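Local structure of 2-C-methyl-D-erythritol 4-phosphate cytidylyltransferase (Thermus thermophilus HB8, 2PX7) at residues 29-34 with 109-114; 45-50 with 222-227; 114-119 with 215-220; 136-141 with 165-170. The protein probably catalyses the formation of 4-diphosphocytidyl-2-C-methyl-D-erythritol from CTP and 2-C-methyl-D-erythritol 4-phosphate, a step in isoprenoid precursor synthesis. One frame throughout, in Å; residues are numbered along the deposited sequence.

Interaction 1 (29-34 with 109-114); sequences LIPAAG and VLVHDV
Leu29 and Val111 form a parallel bridge between two central strands of the mixed sheet of this Rossmann-like nucleotidyltransferase fold. The flanking backbone bonds are Leu29 N to Leu110 O, 2.7 Å, and His112 N to Leu29 O, 3.0 Å. The first is almost straight, with an angle of 174° at the hydrogen. Leu29 O also receives a CA-H contact from Val111. On the sheet face of Leu29 and Val111, Leu29 CD1 meets Val109 CG1 at 4.1 Å. Pro31, the centre of an inverse gamma turn, crosses Val111 at about a right angle and sets its CD 4.0 Å from Val111 CG1. Ile30 and His112 run alongside each other in the same direction, with Ile30 CD1 3.8 Å from His112 CB. Beyond the strands, Val114 CG1 sits between its own backbone N and carbonyl carbon (chi1 80°). There it touches Ala32 CB at 3.5 Å. The imidazole of His112 is held by a bond from NE2 to Arg116 O. Helix 54-61 packs on Ile30, His112 and Val114, helix 93-103 on Pro31, and helix 175-188 on Val109 and Val111. Strand 67-72 bonds to Ile30, next in the sheet.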
loop_
_atom_site.group_PDB
_atom_site.type_symbol
_atom_site.label_atom_id
_atom_site.label_comp_id
_atom_site.label_asym_id
_atom_site.label_seq_id
_atom_site.Cartn_x
_atom_site.Cartn_y
_atom_site.Cartn_z
ATOM N N LEU A 29 -14.701 -0.276 19.132
ATOM C CA LEU A 29 -14.146 -1.578 19.542
ATOM C C LEU A 29 -12.753 -1.763 18.988
ATOM O O LEU A 29 -12.561 -1.682 17.777
ATOM C CB LEU A 29 -15.050 -2.749 19.114
ATOM C CG LEU A 29 -16.569 -2.549 19.244
ATOM C CD1 LEU A 29 -17.328 -3.817 18.803
ATOM C CD2 LEU A 29 -16.930 -2.180 20.681
ATOM N N ILE A 30 -11.797 -2.008 19.884
ATOM C CA ILE A 30 -10.393 -2.217 19.538
ATOM C C ILE A 30 -9.931 -3.655 19.877
ATOM O O ILE A 30 -9.429 -3.904 20.981
ATOM C CB ILE A 30 -9.461 -1.164 20.253
ATOM C CG1 ILE A 30 -9.972 0.291 20.096
ATOM C CG2 ILE A 30 -7.975 -1.361 19.891
ATOM C CD1 ILE A 30 -10.094 0.872 18.632
ATOM N N PRO A 31 -10.078 -4.603 18.923
ATOM C CA PRO A 31 -9.656 -5.996 19.172
ATOM C C PRO A 31 -8.145 -6.180 19.110
ATOM O O PRO A 31 -7.652 -6.788 18.176
ATOM C CB PRO A 31 -10.332 -6.775 18.032
ATOM C CG PRO A 31 -10.405 -5.751 16.875
ATOM C CD PRO A 31 -10.643 -4.422 17.562
ATOM N N ALA A 32 -7.421 -5.669 20.100
ATOM C CA ALA A 32 -5.951 -5.707 20.116
ATOM C C ALA A 32 -5.353 -6.876 20.921
ATOM O O ALA A 32 -4.547 -6.663 21.837
ATOM C CB ALA A 32 -5.413 -4.387 20.654
ATOM N N ALA A 33 -5.714 -8.109 20.597
ATOM C CA ALA A 33 -5.193 -9.217 21.402
ATOM C C ALA A 33 -4.024 -10.023 20.774
ATOM O O ALA A 33 -3.582 -11.052 21.326
ATOM C CB ALA A 33 -6.324 -10.103 21.907
ATOM N N GLY A 34 -3.493 -9.528 19.654
ATOM C CA GLY A 34 -2.332 -10.146 19.004
ATOM C C GLY A 34 -1.099 -10.076 19.878
ATOM O O GLY A 34 -0.892 -9.085 20.569
ATOM N N VAL A 109 -21.285 1.185 16.011
ATOM C CA VAL A 109 -19.936 0.752 16.388
ATOM C C VAL A 109 -18.903 1.077 15.330
ATOM O O VAL A 109 -19.185 0.996 14.152
ATOM C CB VAL A 109 -19.811 -0.781 16.702
ATOM C CG1 VAL A 109 -20.302 -1.081 18.059
ATOM C CG2 VAL A 109 -20.518 -1.667 15.629
ATOM N N LEU A 110 -17.694 1.404 15.780
ATOM C CA LEU A 110 -16.521 1.437 14.911
ATOM C C LEU A 110 -15.553 0.376 15.398
ATOM O O LEU A 110 -15.291 0.266 16.600
ATOM C CB LEU A 110 -15.860 2.812 14.923
ATOM C CG LEU A 110 -16.656 3.985 14.322
ATOM C CD1 LEU A 110 -15.993 5.308 14.674
ATOM C CD2 LEU A 110 -16.816 3.865 12.782
ATOM N N VAL A 111 -15.064 -0.441 14.476
ATOM C CA VAL A 111 -14.113 -1.481 14.823
ATOM C C VAL A 111 -12.776 -1.153 14.146
ATOM O O VAL A 111 -12.725 -0.962 12.926
ATOM C CB VAL A 111 -14.588 -2.873 14.353
ATOM C CG1 VAL A 111 -13.713 -3.972 14.980
ATOM C CG2 VAL A 111 -16.075 -3.077 14.686
ATOM N N HIS A 112 -11.711 -1.093 14.936
ATOM C CA HIS A 112 -10.442 -0.605 14.430
ATOM C C HIS A 112 -9.249 -1.476 14.807
ATOM O O HIS A 112 -9.148 -1.935 15.932
ATOM C CB HIS A 112 -10.210 0.850 14.869
ATOM C CG HIS A 112 -8.976 1.457 14.281
ATOM N ND1 HIS A 112 -8.840 1.706 12.932
ATOM C CD2 HIS A 112 -7.809 1.838 14.854
ATOM C CE1 HIS A 112 -7.648 2.230 12.701
ATOM N NE2 HIS A 112 -7.001 2.316 13.851
ATOM N N ASP A 113 -8.373 -1.713 13.827
ATOM C CA ASP A 113 -7.112 -2.409 14.021
ATOM C C ASP A 113 -6.145 -1.500 14.724
ATOM O O ASP A 113 -5.862 -0.430 14.213
ATOM C CB ASP A 113 -6.459 -2.716 12.679
ATOM C CG ASP A 113 -7.175 -3.758 11.909
ATOM O OD1 ASP A 113 -8.103 -4.413 12.460
ATOM O OD2 ASP A 113 -6.807 -3.924 10.714
ATOM N N VAL A 114 -5.607 -1.940 15.862
ATOM C CA VAL A 114 -4.640 -1.155 16.638
ATOM C C VAL A 114 -3.295 -0.970 15.893
ATOM O O VAL A 114 -2.518 -0.072 16.218
ATOM C CB VAL A 114 -4.435 -1.772 18.082
ATOM C CG1 VAL A 114 -3.481 -2.964 18.048
ATOM C CG2 VAL A 114 -3.951 -0.720 19.071
#

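Interaction 2 (45-50 with 222-227); sequences AFLQVG and QDLVLA
Val49 and Leu224 meet in an apolar contact through single methyl groups, Val49 CG2 to Leu224 CD1 at 3.8 Å. The same Leu224 methyl lies 3.9 Å from Leu47 CD2, so it is shared by two side chains of the loop. Leu47 and Leu224 meet end to end, whereas Val49 and Leu224 pass at a slant. The other methyl of Val49, CG1, is anti to the backbone N (chi1 -180°) and rests 3.7 Å from Ala227 CB. Gln48 adds only its backbone, with O 4.0 Å from Leu224 CD1. Leu224 and Ala227 are three residues apart in helix 221-231, which puts both on the helix face turned to the loop. The loop belongs to the connection that joins strand 27-31 to helix 54-61 and also carries Lys44. The side chain of Leu47 is about 4 Å from that of Lys44. In the next shell, the loop packs on the start of helix 54-61, where Leu54 touches both Leu47 and Val49 and Trp57 NE1 bonds to Val49 O. Ala227 also touches Phe118 and Ile218, and at the helix start Asp223 OD2 accepts from the backbone N of Thr219 and of His220, the N-cap residue. Farther out, Gln222 OE1 bonds to Ala213 N of the second subunit, and Leu226 packs on Leu230 of that subunit.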
loop_
_atom_site.group_PDB
_atom_site.type_symbol
_atom_site.label_atom_id
_atom_site.label_comp_id
_atom_site.label_asym_id
_atom_site.label_seq_id
_atom_site.Cartn_x
_atom_site.Cartn_y
_atom_site.Cartn_z
ATOM N N ALA A 45 -0.339 -4.158 21.020
ATOM C CA ALA A 45 -0.920 -2.931 21.561
ATOM C C ALA A 45 0.115 -2.074 22.295
ATOM O O ALA A 45 -0.011 -0.857 22.341
ATOM C CB ALA A 45 -2.080 -3.252 22.478
ATOM N N PHE A 46 1.136 -2.723 22.847
ATOM C CA PHE A 46 2.193 -2.031 23.588
ATOM C C PHE A 46 3.468 -1.797 22.769
ATOM O O PHE A 46 4.515 -1.476 23.328
ATOM C CB PHE A 46 2.519 -2.765 24.904
ATOM C CG PHE A 46 1.309 -3.030 25.789
ATOM C CD1 PHE A 46 0.207 -2.173 25.788
ATOM C CD2 PHE A 46 1.294 -4.130 26.649
ATOM C CE1 PHE A 46 -0.896 -2.421 26.604
ATOM C CE2 PHE A 46 0.193 -4.380 27.476
ATOM C CZ PHE A 46 -0.901 -3.521 27.447
ATOM N N LEU A 47 3.390 -1.956 21.451
ATOM C CA LEU A 47 4.521 -1.612 20.579
ATOM C C LEU A 47 4.673 -0.093 20.505
ATOM O O LEU A 47 3.722 0.619 20.165
ATOM C CB LEU A 47 4.350 -2.218 19.178
ATOM C CG LEU A 47 5.460 -1.972 18.141
ATOM C CD1 LEU A 47 6.655 -2.899 18.343
ATOM C CD2 LEU A 47 4.910 -2.120 16.732
ATOM N N GLN A 48 5.867 0.394 20.844
ATOM C CA GLN A 48 6.171 1.823 20.799
ATOM C C GLN A 48 6.394 2.300 19.368
ATOM O O GLN A 48 7.116 1.672 18.596
ATOM C CB GLN A 48 7.409 2.159 21.649
ATOM C CG GLN A 48 7.121 2.431 23.122
ATOM C CD GLN A 48 6.709 3.865 23.405
ATOM O OE1 GLN A 48 7.171 4.804 22.754
ATOM N NE2 GLN A 48 5.840 4.043 24.395
ATOM N N VAL A 49 5.768 3.421 19.037
ATOM C CA VAL A 49 5.954 4.081 17.756
ATOM C C VAL A 49 6.067 5.569 18.064
ATOM O O VAL A 49 5.059 6.242 18.309
ATOM C CB VAL A 49 4.763 3.811 16.767
ATOM C CG1 VAL A 49 4.985 4.512 15.433
ATOM C CG2 VAL A 49 4.551 2.312 16.541
ATOM N N GLY A 50 7.307 6.057 18.098
ATOM C CA GLY A 50 7.612 7.484 18.263
ATOM C C GLY A 50 7.048 8.200 19.481
ATOM O O GLY A 50 6.475 9.297 19.357
ATOM N N GLN A 222 9.879 -3.030 8.174
ATOM C CA GLN A 222 9.969 -1.759 7.446
ATOM C C GLN A 222 8.705 -0.895 7.534
ATOM O O GLN A 222 8.769 0.316 7.338
ATOM C CB GLN A 222 10.478 -1.942 5.995
ATOM C CG GLN A 222 10.045 -3.219 5.284
ATOM C CD GLN A 222 10.362 -3.219 3.779
ATOM O OE1 GLN A 222 9.463 -3.059 2.951
ATOM N NE2 GLN A 222 11.632 -3.417 3.429
ATOM N N ASP A 223 7.563 -1.502 7.864
ATOM C CA ASP A 223 6.358 -0.721 8.182
ATOM C C ASP A 223 6.595 0.130 9.432
ATOM O O ASP A 223 6.262 1.316 9.466
ATOM C CB ASP A 223 5.135 -1.629 8.376
ATOM C CG ASP A 223 4.762 -2.392 7.122
ATOM O OD1 ASP A 223 5.011 -1.883 6.005
ATOM O OD2 ASP A 223 4.212 -3.508 7.246
ATOM N N LEU A 224 7.189 -0.495 10.448
ATOM C CA LEU A 224 7.504 0.164 11.718
ATOM C C LEU A 224 8.424 1.371 11.537
ATOM O O LEU A 224 8.161 2.448 12.089
ATOM C CB LEU A 224 8.106 -0.838 12.711
ATOM C CG LEU A 224 8.463 -0.334 14.114
ATOM C CD1 LEU A 224 7.282 0.361 14.780
ATOM C CD2 LEU A 224 8.954 -1.494 14.966
ATOM N N VAL A 225 9.484 1.189 10.750
ATOM C CA VAL A 225 10.415 2.274 10.421
ATOM C C VAL A 225 9.706 3.450 9.737
ATOM O O VAL A 225 9.858 4.592 10.161
ATOM C CB VAL A 225 11.610 1.759 9.580
ATOM C CG1 VAL A 225 12.547 2.907 9.178
ATOM C CG2 VAL A 225 12.368 0.674 10.352
ATOM N N LEU A 226 8.913 3.180 8.704
ATOM C CA LEU A 226 8.105 4.236 8.073
ATOM C C LEU A 226 7.113 4.922 9.055
ATOM O O LEU A 226 6.823 6.123 8.937
ATOM C CB LEU A 226 7.370 3.666 6.855
ATOM C CG LEU A 226 6.420 4.541 6.030
ATOM C CD1 LEU A 226 7.185 5.627 5.284
ATOM C CD2 LEU A 226 5.631 3.685 5.051
ATOM N N ALA A 227 6.583 4.148 10.003
ATOM C CA ALA A 227 5.674 4.679 11.027
ATOM C C ALA A 227 6.360 5.712 11.954
ATOM O O ALA A 227 5.774 6.743 12.295
ATOM C CB ALA A 227 5.059 3.544 11.821
#

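Interaction 3 (114-119 with 215-220); sequences VARPFV and AFKITH
Ala115 and Ile218 join two irregular loops, one leading from strand 108-111 to helix 121-134 and the other from strand 207-210 to helix 221-231. The contact is mostly buried. One direct backbone bond ties it, Ile218 N to Ala115 O at 2.7 Å. A water adds a second link: it accepts from Phe118 N at 3.0 Å and donates to Phe216 O at 2.8 Å. Arg116 and Lys217 cross at a slant. Lys217 CB lies over one face of the Arg116 guanidinium, offset toward its rim, while Ala215 O lies at the edge, in its plane. Lys217 CG, anti to the backbone N (chi1 -176°), touches Ala115 CB at 3.7 Å, and from there the chain runs on extended. Pro117 CG meets Ile218 CD1 at 3.8 Å and also lies over the centre of the Phe118 ring. The edge of that ring faces Phe216 CZ. Val119 CG1 packs on Ala215 CB at 3.6 Å. Arg116 is gripped by salt bridges to Asp113 and to Asp145 of the second subunit, which hold its guanidinium in place. Lys44 NZ bonds to Ile218 O. Lys217 is predicted to position the methylerythritol phosphate, and Lys44 to stabilise the transition state. This pair of lysines is consistent with an active-site pocket for phosphate groups, as in the IspD family.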
loop_
_atom_site.group_PDB
_atom_site.type_symbol
_atom_site.label_atom_id
_atom_site.label_comp_id
_atom_site.label_asym_id
_atom_site.label_seq_id
_atom_site.Cartn_x
_atom_site.Cartn_y
_atom_site.Cartn_z
ATOM N N VAL A 114 -5.607 -1.940 15.862
ATOM C CA VAL A 114 -4.640 -1.155 16.638
ATOM C C VAL A 114 -3.295 -0.970 15.893
ATOM O O VAL A 114 -2.518 -0.072 16.218
ATOM C CB VAL A 114 -4.435 -1.772 18.082
ATOM C CG1 VAL A 114 -3.481 -2.964 18.048
ATOM C CG2 VAL A 114 -3.951 -0.720 19.071
ATOM N N ALA A 115 -3.030 -1.823 14.899
ATOM C CA ALA A 115 -1.841 -1.681 14.049
ATOM C C ALA A 115 -1.959 -0.577 12.988
ATOM O O ALA A 115 -1.027 -0.388 12.213
ATOM C CB ALA A 115 -1.467 -3.026 13.384
ATOM N N ARG A 116 -3.088 0.144 12.965
ATOM C CA ARG A 116 -3.273 1.334 12.108
ATOM C C ARG A 116 -3.339 2.606 12.976
ATOM O O ARG A 116 -4.412 3.121 13.219
ATOM C CB ARG A 116 -4.539 1.197 11.222
ATOM C CG ARG A 116 -4.549 -0.038 10.293
ATOM C CD ARG A 116 -5.931 -0.314 9.571
ATOM N NE ARG A 116 -5.689 -0.983 8.293
ATOM C CZ ARG A 116 -5.908 -2.264 8.043
ATOM N NH1 ARG A 116 -6.439 -3.050 8.983
ATOM N NH2 ARG A 116 -5.599 -2.777 6.854
ATOM N N PRO A 117 -2.186 3.100 13.474
ATOM C CA PRO A 117 -2.200 4.254 14.398
ATOM C C PRO A 117 -2.539 5.622 13.797
ATOM O O PRO A 117 -3.073 6.482 14.507
ATOM C CB PRO A 117 -0.781 4.260 14.964
ATOM C CG PRO A 117 0.061 3.632 13.880
ATOM C CD PRO A 117 -0.812 2.595 13.241
ATOM N N PHE A 118 -2.258 5.829 12.511
ATOM C CA PHE A 118 -2.382 7.165 11.914
ATOM C C PHE A 118 -3.677 7.307 11.131
ATOM O O PHE A 118 -3.698 7.476 9.912
ATOM C CB PHE A 118 -1.136 7.521 11.085
ATOM C CG PHE A 118 0.166 7.292 11.822
ATOM C CD1 PHE A 118 0.399 7.901 13.053
ATOM C CD2 PHE A 118 1.148 6.469 11.289
ATOM C CE1 PHE A 118 1.584 7.687 13.745
ATOM C CE2 PHE A 118 2.347 6.257 11.968
ATOM C CZ PHE A 118 2.563 6.863 13.201
ATOM N N VAL A 119 -4.778 7.208 11.858
ATOM C CA VAL A 119 -6.085 7.396 11.267
ATOM C C VAL A 119 -6.517 8.796 11.657
ATOM O O VAL A 119 -6.437 9.172 12.827
ATOM C CB VAL A 119 -7.110 6.269 11.660
ATOM C CG1 VAL A 119 -6.626 4.935 11.143
ATOM C CG2 VAL A 119 -7.283 6.161 13.141
ATOM N N ALA A 215 -3.369 5.610 7.006
ATOM C CA ALA A 215 -3.967 4.556 7.818
ATOM C C ALA A 215 -3.445 3.149 7.488
ATOM O O ALA A 215 -4.195 2.176 7.558
ATOM C CB ALA A 215 -5.470 4.600 7.710
ATOM N N PHE A 216 -2.157 3.041 7.171
ATOM C CA PHE A 216 -1.564 1.756 6.836
ATOM C C PHE A 216 -1.382 0.907 8.089
ATOM O O PHE A 216 -1.298 1.424 9.213
ATOM C CB PHE A 216 -0.236 1.913 6.063
ATOM C CG PHE A 216 0.843 2.656 6.826
ATOM C CD1 PHE A 216 1.738 1.977 7.637
ATOM C CD2 PHE A 216 0.959 4.030 6.721
ATOM C CE1 PHE A 216 2.738 2.669 8.347
ATOM C CE2 PHE A 216 1.943 4.725 7.434
ATOM C CZ PHE A 216 2.829 4.036 8.240
ATOM N N LYS A 217 -1.340 -0.402 7.885
ATOM C CA LYS A 217 -1.205 -1.347 8.980
ATOM C C LYS A 217 0.282 -1.586 9.214
ATOM O O LYS A 217 1.023 -1.789 8.266
ATOM C CB LYS A 217 -1.929 -2.663 8.639
ATOM C CG LYS A 217 -1.928 -3.699 9.751
ATOM C CD LYS A 217 -2.751 -4.953 9.411
ATOM C CE LYS A 217 -3.184 -5.665 10.715
ATOM N NZ LYS A 217 -3.572 -7.111 10.532
ATOM N N ILE A 218 0.717 -1.538 10.473
ATOM C CA ILE A 218 2.098 -1.897 10.808
ATOM C C ILE A 218 2.177 -3.404 10.993
ATOM O O ILE A 218 1.696 -3.957 11.998
ATOM C CB ILE A 218 2.627 -1.166 12.056
ATOM C CG1 ILE A 218 2.573 0.347 11.843
ATOM C CG2 ILE A 218 4.053 -1.654 12.390
ATOM C CD1 ILE A 218 2.868 1.175 13.092
ATOM N N THR A 219 2.749 -4.070 9.998
ATOM C CA THR A 219 2.859 -5.518 10.002
ATOM C C THR A 219 4.315 -5.973 10.060
ATOM O O THR A 219 4.683 -6.788 10.907
ATOM C CB THR A 219 2.209 -6.102 8.757
ATOM O OG1 THR A 219 0.852 -5.649 8.679
ATOM C CG2 THR A 219 2.235 -7.630 8.803
ATOM N N HIS A 220 5.130 -5.438 9.150
ATOM C CA HIS A 220 6.480 -5.936 8.913
ATOM C C HIS A 220 7.485 -4.905 9.425
ATOM O O HIS A 220 7.104 -3.766 9.684
ATOM C CB HIS A 220 6.674 -6.223 7.415
ATOM C CG HIS A 220 5.728 -7.247 6.848
ATOM N ND1 HIS A 220 4.710 -6.919 5.976
ATOM C CD2 HIS A 220 5.670 -8.595 6.995
ATOM C CE1 HIS A 220 4.059 -8.015 5.621
ATOM N NE2 HIS A 220 4.621 -9.046 6.225
HETATM O O HOH W 1 -1.569 3.969 10.261
#

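Interaction 4 (136-141 with 165-170); sequences AAVPVL and RLVQTP
Val140 and Val167 form the non-hydrogen-bonded pair, and Leu141 and Leu166 the hydrogen-bonded pair, of two antiparallel strand segments whose directions differ by 138°. Leu141 N to Leu166 O and Leu166 N to Leu141 O are both 2.8 Å. Gln168 N reaches Pro139 O, also at 2.8 Å. Val138 CG1 and Val167 CG1 are pressed together at 3.5 Å, tighter than usual for two carbons. Val140 CB lies 3.9 Å from Arg165 CB. Leu141 crosses the Gln168 side chain at a slant, and its CD1 meets the amide NE2 at 3.6 Å. That amide is anchored elsewhere, with OE1 accepting from Glu212 N. Thr169 OG1 bonds to Asp113 N and so links this strand to the neighbouring loop. Residues 165-167 also pair antiparallel with a strand of the second subunit, so the sheet continues across the dimer interface. Proline has no N-H to give, so Pro139 can bond to Gln168 through its carbonyl alone, and within these two segments the two-way pairing is at Leu141 and Leu166.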
loop_
_atom_site.group_PDB
_atom_site.type_symbol
_atom_site.label_atom_id
_atom_site.label_comp_id
_atom_site.label_asym_id
_atom_site.label_seq_id
_atom_site.Cartn_x
_atom_site.Cartn_y
_atom_site.Cartn_z
ATOM N N ALA A 136 -23.531 -0.126 7.418
ATOM C CA ALA A 136 -22.287 -0.883 7.215
ATOM C C ALA A 136 -21.433 -0.094 6.245
ATOM O O ALA A 136 -21.854 0.107 5.122
ATOM C CB ALA A 136 -22.575 -2.291 6.644
ATOM N N ALA A 137 -20.248 0.343 6.678
ATOM C CA ALA A 137 -19.360 1.153 5.835
ATOM C C ALA A 137 -17.886 0.879 6.116
ATOM O O ALA A 137 -17.448 0.820 7.276
ATOM C CB ALA A 137 -19.658 2.637 6.009
ATOM N N VAL A 138 -17.129 0.735 5.037
ATOM C CA VAL A 138 -15.726 0.356 5.084
ATOM C C VAL A 138 -14.846 1.330 4.256
ATOM O O VAL A 138 -15.184 1.628 3.098
ATOM C CB VAL A 138 -15.596 -1.093 4.522
ATOM C CG1 VAL A 138 -14.172 -1.488 4.338
ATOM C CG2 VAL A 138 -16.315 -2.078 5.455
ATOM N N PRO A 139 -13.706 1.796 4.832
ATOM C CA PRO A 139 -12.739 2.551 4.023
ATOM C C PRO A 139 -11.868 1.659 3.143
ATOM O O PRO A 139 -11.367 0.621 3.593
ATOM C CB PRO A 139 -11.903 3.302 5.062
ATOM C CG PRO A 139 -11.928 2.389 6.283
ATOM C CD PRO A 139 -13.261 1.655 6.237
ATOM N N VAL A 140 -11.708 2.072 1.880
ATOM C CA VAL A 140 -10.917 1.341 0.901
ATOM C C VAL A 140 -9.943 2.278 0.170
ATOM O O VAL A 140 -10.173 3.477 0.101
ATOM C CB VAL A 140 -11.793 0.559 -0.141
ATOM C CG1 VAL A 140 -12.721 -0.473 0.545
ATOM C CG2 VAL A 140 -12.573 1.518 -1.061
ATOM N N LEU A 141 -8.836 1.721 -0.325
ATOM C CA LEU A 141 -7.906 2.459 -1.180
ATOM C C LEU A 141 -7.726 1.730 -2.492
ATOM O O LEU A 141 -7.808 0.492 -2.535
ATOM C CB LEU A 141 -6.525 2.602 -0.520
ATOM C CG LEU A 141 -6.266 3.588 0.622
ATOM C CD1 LEU A 141 -4.812 3.484 0.990
ATOM C CD2 LEU A 141 -6.593 5.018 0.257
ATOM N N ARG A 165 -9.339 -3.396 -4.469
ATOM C CA ARG A 165 -9.145 -2.394 -3.438
ATOM C C ARG A 165 -8.378 -2.993 -2.260
ATOM O O ARG A 165 -8.408 -4.206 -2.032
ATOM C CB ARG A 165 -10.496 -1.850 -2.945
ATOM C CG ARG A 165 -11.380 -1.193 -3.987
ATOM C CD ARG A 165 -10.707 0.003 -4.688
ATOM N NE ARG A 165 -11.632 0.601 -5.637
ATOM C CZ ARG A 165 -11.854 0.172 -6.886
ATOM N NH1 ARG A 165 -11.184 -0.845 -7.406
ATOM N NH2 ARG A 165 -12.746 0.802 -7.635
ATOM N N LEU A 166 -7.673 -2.129 -1.540
ATOM C CA LEU A 166 -7.115 -2.455 -0.246
ATOM C C LEU A 166 -8.129 -2.007 0.805
ATOM O O LEU A 166 -8.561 -0.847 0.808
ATOM C CB LEU A 166 -5.764 -1.747 -0.036
ATOM C CG LEU A 166 -4.679 -2.109 -1.056
ATOM C CD1 LEU A 166 -3.438 -1.289 -0.838
ATOM C CD2 LEU A 166 -4.365 -3.579 -1.024
ATOM N N VAL A 167 -8.513 -2.937 1.677
ATOM C CA VAL A 167 -9.501 -2.662 2.715
ATOM C C VAL A 167 -8.810 -2.191 3.992
ATOM O O VAL A 167 -7.853 -2.830 4.467
ATOM C CB VAL A 167 -10.383 -3.919 2.970
ATOM C CG1 VAL A 167 -11.449 -3.631 4.009
ATOM C CG2 VAL A 167 -11.045 -4.390 1.675
ATOM N N GLN A 168 -9.289 -1.075 4.556
ATOM C CA GLN A 168 -8.721 -0.551 5.810
ATOM C C GLN A 168 -9.754 -0.604 6.933
ATOM O O GLN A 168 -10.803 -1.230 6.787
ATOM C CB GLN A 168 -8.238 0.893 5.631
ATOM C CG GLN A 168 -7.376 1.122 4.376
ATOM C CD GLN A 168 -6.849 2.517 4.334
ATOM O OE1 GLN A 168 -7.613 3.477 4.287
ATOM N NE2 GLN A 168 -5.542 2.650 4.386
ATOM N N THR A 169 -9.425 0.046 8.053
ATOM C CA THR A 169 -10.330 0.247 9.178
ATOM C C THR A 169 -10.162 1.726 9.590
ATOM O O THR A 169 -9.216 2.363 9.160
ATOM C CB THR A 169 -10.031 -0.723 10.398
ATOM O OG1 THR A 169 -8.827 -0.318 11.069
ATOM C CG2 THR A 169 -9.907 -2.190 9.948
ATOM N N PRO A 170 -11.068 2.282 10.419
ATOM C CA PRO A 170 -12.199 1.642 11.111
ATOM C C PRO A 170 -13.322 1.219 10.166
ATOM O O PRO A 170 -13.568 1.880 9.143
ATOM C CB PRO A 170 -12.691 2.734 12.073
ATOM C CG PRO A 170 -12.286 4.031 11.429
ATOM C CD PRO A 170 -10.975 3.726 10.723
#

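From the N terminus, strand 27-31 enters interaction 1, which closes when the chain returns at 109-114. The loop at 45-50 starts interaction 2 inside that span and closes only at helix 221-231, so interactions 1 and 2 cross. Interaction 3 opens at Val114, the residue it shares with interaction 1, and closes at 215-220, nested within interaction 2. Interaction 4 is the short inner loop, nested within interactions 2 and 3 and in series with interaction 1. Interactions 1 and 4 tie strands of one sheet. Interaction 2 packs loop 45-50 on helix 221-231; interaction 3 joins the loop after strand 108-111 to the one leading into that helix. Interactions 2, 3 and 4 also touch the second subunit.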